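Local coordinates for putative Oleoyl-[acyl-carrier protein] thioesterase (Lactobacillus plantarum, PDB 2OWN) that probably hydrolyses the thioester of oleoyl-[acyl-carrier protein], releasing the fatty acid from its carrier, as acyl-ACP thioesterases do, at residues His59-Trp63 with Ile130-Val135; Trp187-Leu192 with Thr236-Ile240; Arg151-Phe155 with Cys248-Ile252. All blocks are in the same frame, centred on the assembly; numbering follows the deposited sequence.

Interaction 1: residues His59-Trp63 with Ile130-Val135; sequences HGVGW and ILPELV
Trp63 meets Val135 with the edge of its indole: Val135 CG2 lies in the ring plane, 3.4 Å from Trp63 CZ2, and the two side chains cross at about a right angle. Trp63 CG is anti to the carbonyl carbon (chi1 -67°), and from there the six-membered ring extends to the 130-135 loop, where CH2 also touches Ile130 CG2 at 3.9 Å. Trp63 NE1 is buried here and has no partner in the model. Two residues earlier, Val61 sets CG2 against two leucine methyls, Leu134 CD1 at 3.9 Å and Leu131 CD1 at 4.0 Å. The two segments belong to the N-terminal hotdog domain, joining the start of strand 61-72 to the loop that follows strand 127-128; Met119 of the adjacent strand 109-121 packs against Val61, Trp63 and Leu134. Before the strand begins, His59 and Glu133 approach from opposite directions, ring and carboxylate planes 60° apart. Glu133 OE2 comes within 3.2 Å of His59 NE2, but the angle is too poor for a hydrogen bond. His59 ND1 instead makes a weak hydrogen bond to Met55 O, while Leu134 CD2 slides past the imidazole 3.9 Å from ND1.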
# COMPACT_ATOMS: atom_id res chain seq x y z
N HIS B 59 28.56 -7.65 6.54
CA HIS B 59 29.70 -6.73 6.79
C HIS B 59 29.47 -5.73 7.97
O HIS B 59 30.29 -4.82 8.17
CB HIS B 59 30.07 -5.96 5.49
CG HIS B 59 30.50 -6.84 4.37
ND1 HIS B 59 29.64 -7.28 3.39
CD2 HIS B 59 31.71 -7.38 4.07
CE1 HIS B 59 30.30 -8.05 2.53
NE2 HIS B 59 31.56 -8.12 2.93
N GLY B 60 28.39 -5.90 8.77
CA GLY B 60 28.06 -5.04 9.91
C GLY B 60 27.67 -3.62 9.54
O GLY B 60 27.95 -2.69 10.30
N VAL B 61 27.02 -3.46 8.37
CA VAL B 61 26.58 -2.16 7.82
C VAL B 61 25.30 -2.28 6.97
O VAL B 61 24.91 -3.38 6.56
CB VAL B 61 27.70 -1.49 6.94
CG1 VAL B 61 28.83 -0.95 7.80
CG2 VAL B 61 28.22 -2.48 5.89
N GLY B 62 24.67 -1.13 6.71
CA GLY B 62 23.44 -1.05 5.89
C GLY B 62 23.22 0.34 5.32
O GLY B 62 23.54 1.33 5.99
N TRP B 63 22.67 0.41 4.10
CA TRP B 63 22.37 1.69 3.43
C TRP B 63 21.16 2.36 4.08
O TRP B 63 20.15 1.69 4.35
CB TRP B 63 22.12 1.52 1.92
CG TRP B 63 23.31 1.09 1.13
CD1 TRP B 63 23.57 -0.15 0.64
CD2 TRP B 63 24.40 1.93 0.73
NE1 TRP B 63 24.76 -0.15 -0.05
CE2 TRP B 63 25.30 1.11 -0.01
CE3 TRP B 63 24.71 3.29 0.93
CZ2 TRP B 63 26.50 1.62 -0.57
CZ3 TRP B 63 25.91 3.81 0.37
CH2 TRP B 63 26.80 2.96 -0.37
N ILE B 130 32.12 4.47 3.60
CA ILE B 130 31.57 3.63 2.51
C ILE B 130 32.63 2.61 2.08
O ILE B 130 33.76 2.99 1.76
CB ILE B 130 31.08 4.46 1.28
CG1 ILE B 130 29.96 5.42 1.68
CG2 ILE B 130 30.58 3.53 0.16
CD1 ILE B 130 29.38 6.24 0.54
N LEU B 131 32.25 1.33 2.08
CA LEU B 131 33.10 0.21 1.68
C LEU B 131 33.06 0.18 0.14
O LEU B 131 31.94 0.07 -0.40
CB LEU B 131 32.60 -1.12 2.25
CG LEU B 131 32.47 -1.26 3.77
CD1 LEU B 131 31.83 -2.60 4.12
CD2 LEU B 131 33.81 -1.11 4.48
N PRO B 132 34.22 0.32 -0.57
CA PRO B 132 34.21 0.27 -2.06
C PRO B 132 33.69 -1.05 -2.69
O PRO B 132 33.21 -0.99 -3.82
CB PRO B 132 35.67 0.57 -2.44
CG PRO B 132 36.45 0.20 -1.26
CD PRO B 132 35.60 0.54 -0.08
N GLU B 133 33.81 -2.19 -1.99
CA GLU B 133 33.29 -3.50 -2.46
C GLU B 133 31.75 -3.51 -2.62
O GLU B 133 31.23 -4.15 -3.54
CB GLU B 133 33.74 -4.67 -1.56
CG GLU B 133 33.24 -4.65 -0.09
CD GLU B 133 33.75 -5.81 0.77
OE1 GLU B 133 34.35 -6.78 0.24
OE2 GLU B 133 33.52 -5.76 1.99
N LEU B 134 31.04 -2.81 -1.71
CA LEU B 134 29.56 -2.69 -1.75
C LEU B 134 29.02 -1.64 -2.77
O LEU B 134 27.80 -1.61 -3.00
CB LEU B 134 29.00 -2.40 -0.34
CG LEU B 134 29.39 -3.38 0.78
CD1 LEU B 134 28.76 -2.94 2.09
CD2 LEU B 134 29.01 -4.83 0.48
N VAL B 135 29.90 -0.79 -3.32
CA VAL B 135 29.58 0.25 -4.34
C VAL B 135 30.18 -0.06 -5.74
O VAL B 135 29.55 0.32 -6.74
CB VAL B 135 30.02 1.66 -3.83
CG1 VAL B 135 29.68 2.78 -4.83
CG2 VAL B 135 29.31 1.97 -2.54

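Interaction 2: residues Trp187-Leu192 with Thr236-Ile240; sequences WLVDTL and TSHLI
Leu188 and His238 form the closest side-chain approach, with Leu188 CD2 3.4 Å from His238 CB. The same methyl lies 3.7 Å from Ile240 CG1, placing one leucine branch against two inward-facing residues of the strand. Ile240 CG2, anti to its backbone nitrogen, meets Trp187 CE3 at 4.0 Å, the two side chains at about a right angle, while the CG1 branch turns to Leu188. At the other end Leu192 and Thr236 reach toward each other tip to tip, their methyls CD2 and CG2 3.9 Å apart, and Leu192 CG sits near the plane of the His238 ring, at its edge by CE1.

These contacts lay helix 184-191 over strand 233-241 in the C-terminal hotdog domain, a fold in which a curved antiparallel sheet wraps a helix; the short axes cross at 129° with a closest approach of 9.2 Å.

What positions the buried His238 ring is bonding at both its nitrogens. NE2 and Thr236 OG1 are 2.6 Å apart in a hydrogen bond whose donor is undecided, and ND1 bonds an in-plane water at 2.9 Å. That water donates to Thr191 OG1, which itself donates to Trp187 O with a C=O...donor angle of 141°, tying the imidazole through solvent to the helix backbone. The two bonds probably fix the rotation of the ring. Farther out, Trp254 NE1 hydrogen-bonds Thr236 OG1, Tyr166 stacks on Trp187, and Arg169 of the second subunit packs against the same tryptophan.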
# COMPACT_ATOMS: atom_id res chain seq x y z
N TRP B 187 1.62 9.97 5.89
CA TRP B 187 1.39 10.94 6.97
C TRP B 187 1.48 12.37 6.45
O TRP B 187 0.60 13.18 6.76
CB TRP B 187 2.37 10.76 8.16
CG TRP B 187 2.55 9.34 8.60
CD1 TRP B 187 1.59 8.38 8.66
CD2 TRP B 187 3.75 8.75 9.11
NE1 TRP B 187 2.12 7.21 9.11
CE2 TRP B 187 3.44 7.40 9.41
CE3 TRP B 187 5.06 9.23 9.34
CZ2 TRP B 187 4.41 6.49 9.92
CZ3 TRP B 187 6.04 8.33 9.85
CH2 TRP B 187 5.70 6.97 10.14
N LEU B 188 2.54 12.66 5.69
CA LEU B 188 2.81 14.00 5.09
C LEU B 188 1.68 14.52 4.21
O LEU B 188 1.18 15.62 4.44
CB LEU B 188 4.11 13.97 4.26
CG LEU B 188 5.44 13.78 5.01
CD1 LEU B 188 6.57 13.30 4.09
CD2 LEU B 188 5.83 15.05 5.75
N VAL B 189 1.27 13.69 3.24
CA VAL B 189 0.20 14.05 2.28
C VAL B 189 -1.17 14.10 2.98
O VAL B 189 -1.92 15.05 2.73
CB VAL B 189 0.20 13.13 1.02
CG1 VAL B 189 -0.93 13.50 0.06
CG2 VAL B 189 1.55 13.23 0.32
N ASP B 190 -1.48 13.11 3.83
CA ASP B 190 -2.76 13.07 4.59
C ASP B 190 -2.92 14.26 5.58
O ASP B 190 -4.06 14.55 5.96
CB ASP B 190 -2.99 11.74 5.32
CG ASP B 190 -4.36 11.66 5.95
OD1 ASP B 190 -5.36 11.75 5.20
OD2 ASP B 190 -4.42 11.62 7.20
N THR B 191 -1.82 14.90 6.02
CA THR B 191 -1.90 16.12 6.89
C THR B 191 -2.73 17.22 6.20
O THR B 191 -3.50 17.92 6.87
CB THR B 191 -0.50 16.70 7.26
OG1 THR B 191 0.30 15.68 7.85
CG2 THR B 191 -0.62 17.90 8.24
N LEU B 192 -2.59 17.33 4.86
CA LEU B 192 -3.33 18.29 4.04
C LEU B 192 -4.76 17.76 3.81
O LEU B 192 -4.93 16.54 3.67
CB LEU B 192 -2.64 18.49 2.68
CG LEU B 192 -1.20 19.02 2.70
CD1 LEU B 192 -0.57 18.91 1.31
CD2 LEU B 192 -1.14 20.44 3.24
N THR B 236 3.95 23.66 0.24
CA THR B 236 3.59 23.09 1.56
C THR B 236 4.91 22.71 2.25
O THR B 236 5.76 22.07 1.64
CB THR B 236 2.56 21.94 1.53
OG1 THR B 236 3.13 20.79 0.92
CG2 THR B 236 1.27 22.38 0.80
N SER B 237 5.08 23.16 3.50
CA SER B 237 6.24 22.92 4.35
C SER B 237 5.74 21.94 5.40
O SER B 237 4.79 22.26 6.10
CB SER B 237 6.72 24.22 4.99
OG SER B 237 7.80 24.00 5.88
N HIS B 238 6.40 20.79 5.52
CA HIS B 238 6.03 19.71 6.44
C HIS B 238 7.13 19.32 7.42
O HIS B 238 8.32 19.47 7.10
CB HIS B 238 5.69 18.44 5.66
CG HIS B 238 4.61 18.59 4.63
ND1 HIS B 238 3.35 18.07 4.80
CD2 HIS B 238 4.62 19.19 3.41
CE1 HIS B 238 2.62 18.35 3.73
NE2 HIS B 238 3.37 19.03 2.88
N LEU B 239 6.71 18.81 8.58
CA LEU B 239 7.60 18.31 9.65
C LEU B 239 6.94 17.10 10.34
O LEU B 239 5.78 17.19 10.74
CB LEU B 239 7.90 19.39 10.70
CG LEU B 239 8.75 19.02 11.95
CD1 LEU B 239 10.11 18.46 11.58
CD2 LEU B 239 8.91 20.22 12.87
N ILE B 240 7.68 15.99 10.44
CA ILE B 240 7.27 14.78 11.16
C ILE B 240 8.22 14.73 12.37
O ILE B 240 9.45 14.78 12.18
CB ILE B 240 7.39 13.48 10.34
CG1 ILE B 240 6.60 13.54 9.02
CG2 ILE B 240 6.91 12.26 11.17
CD1 ILE B 240 5.10 13.71 9.16
O HOH W 1 2.91 16.80 7.39

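Interaction 3: residues Arg151-Phe155 with Cys248-Ile252; sequences RPISF and CEVTI. With SO4 (sulfate ion), chain O.
Thr251 OG1 accepts the backbone N-H of Ile153 at 2.7 Å, with an N-H...O angle of 159°. Its chi1 of -64° sets the hydroxyl anti to its own carbonyl carbon, and the same oxygen lies 3.4 Å from Pro152 CB. A water 2.7 Å from Thr251 OG1 donates to both Ile153 O and Val250 O, so the loop carbonyl and the strand carbonyl share one solvent molecule. A valine in place of Thr251 would probably leave the Ile153 N-H without its acceptor and the water without one of its three partners. Two residues on, Phe155 N donates to Glu249 OE2 over a longer 3.3 Å, reaching the carboxylate from above its plane (37° out). The other oxygen, Glu249 OE1, receives a hydrogen from a second water that also bonds Ser154 OG. OE1 also lies close to Glu210 OE2, and this proximity of like charges may raise the pKa of one of the two carboxylates. The extended Arg151 side chain carries its guanidinium off from the strand, making weak bonds from NE and NH2 to a sulfate, probably from the crystallisation liquor, that Gln67 also holds. The 151-155 loop thus runs across strand 246-256 of the C-terminal hotdog domain, between Arg208 of strand 200-209, which packs on Pro152, and Ser237 and Leu239 of strand 233-241, which meet Phe155; Val250, pointing away from the loop, packs on Leu188 of helix 184-191.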
# COMPACT_ATOMS: atom_id res chain seq x y z
N ARG B 151 17.42 22.00 -0.51
CA ARG B 151 16.99 21.84 0.87
C ARG B 151 15.51 22.16 1.08
O ARG B 151 14.99 23.07 0.40
CB ARG B 151 17.77 22.75 1.86
CG ARG B 151 19.16 22.31 2.23
CD ARG B 151 19.76 23.33 3.20
NE ARG B 151 21.02 22.92 3.81
CZ ARG B 151 21.77 23.67 4.63
NH1 ARG B 151 21.42 24.93 4.99
NH2 ARG B 151 22.90 23.16 5.13
N PRO B 152 14.83 21.42 2.00
CA PRO B 152 13.46 21.82 2.33
C PRO B 152 13.50 23.12 3.18
O PRO B 152 14.56 23.49 3.73
CB PRO B 152 12.91 20.65 3.17
CG PRO B 152 13.89 19.57 3.05
CD PRO B 152 15.20 20.19 2.72
N ILE B 153 12.34 23.78 3.27
CA ILE B 153 12.17 25.00 4.09
C ILE B 153 12.32 24.57 5.55
O ILE B 153 11.86 23.48 5.93
CB ILE B 153 10.78 25.68 3.86
CG1 ILE B 153 10.65 26.20 2.42
CG2 ILE B 153 10.55 26.86 4.84
CD1 ILE B 153 9.27 26.78 2.09
N SER B 154 13.01 25.40 6.35
CA SER B 154 13.20 25.13 7.78
C SER B 154 11.81 25.35 8.38
O SER B 154 11.29 26.47 8.33
CB SER B 154 14.26 26.03 8.41
OG SER B 154 14.52 25.62 9.74
N PHE B 155 11.18 24.26 8.84
CA PHE B 155 9.82 24.31 9.39
C PHE B 155 9.69 25.23 10.63
O PHE B 155 10.46 25.08 11.59
CB PHE B 155 9.26 22.91 9.72
CG PHE B 155 7.79 22.93 10.07
CD1 PHE B 155 6.82 22.89 9.05
CD2 PHE B 155 7.37 23.05 11.42
CE1 PHE B 155 5.45 22.94 9.36
CE2 PHE B 155 6.00 23.11 11.74
CZ PHE B 155 5.04 23.06 10.70
N CYS B 248 11.54 13.80 10.15
CA CYS B 248 11.54 14.11 8.72
C CYS B 248 11.05 15.54 8.41
O CYS B 248 10.05 15.96 9.00
CB CYS B 248 10.64 13.09 8.02
SG CYS B 248 10.47 13.19 6.25
N GLU B 249 11.80 16.28 7.58
CA GLU B 249 11.44 17.66 7.11
C GLU B 249 11.24 17.57 5.60
O GLU B 249 12.12 17.05 4.90
CB GLU B 249 12.47 18.73 7.48
CG GLU B 249 12.33 19.25 8.91
CD GLU B 249 13.23 20.44 9.19
OE1 GLU B 249 14.46 20.31 8.98
OE2 GLU B 249 12.72 21.48 9.67
N VAL B 250 10.09 18.07 5.12
CA VAL B 250 9.70 18.02 3.70
C VAL B 250 9.06 19.31 3.17
O VAL B 250 8.26 19.95 3.88
CB VAL B 250 8.74 16.79 3.44
CG1 VAL B 250 8.15 16.75 2.00
CG2 VAL B 250 9.44 15.47 3.76
N THR B 251 9.44 19.69 1.95
CA THR B 251 8.86 20.83 1.24
C THR B 251 8.35 20.30 -0.11
O THR B 251 9.11 19.65 -0.83
CB THR B 251 9.83 22.00 1.10
OG1 THR B 251 10.12 22.49 2.42
CG2 THR B 251 9.19 23.13 0.29
N ILE B 252 7.08 20.56 -0.42
CA ILE B 252 6.43 20.11 -1.66
C ILE B 252 5.93 21.32 -2.45
O ILE B 252 5.32 22.22 -1.86
CB ILE B 252 5.24 19.14 -1.40
CG1 ILE B 252 5.67 17.93 -0.55
CG2 ILE B 252 4.62 18.64 -2.73
CD1 ILE B 252 4.52 16.99 -0.19
S SO4 O . 22.82 19.21 3.37
O1 SO4 O . 22.01 20.02 2.47
O2 SO4 O . 21.96 18.68 4.42
O3 SO4 O . 23.42 18.13 2.60
O4 SO4 O . 23.89 20.02 3.95
O HOH W 2 9.64 22.20 5.09
O HOH W 3 16.04 22.86 9.38

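Overall arrangement
Interaction 2 is the core contact, with every touching residue buried, whereas interactions 1 and 3 are partly buried. Interactions 2 and 3 have centres about 10 Å apart and hold neighbouring antiparallel strands: His238 N is 2.6 Å from Val250 O, a probable hydrogen bond. Interaction 2 packs helix 184-191 on strand 233-241, and interaction 3 lays the 151-155 loop on strand 246-256; along the chain, interaction 2 is nested inside the loop closed by interaction 3. Interaction 1 lies in the N-terminal hotdog domain, its centre about 33 Å from that of interaction 2. Chemistry follows place: apolar packing dominates interaction 1, a water-linked histidine is embedded among aliphatics in interaction 2, and direct hydrogen bonds to backbone N-H groups mark interaction 3.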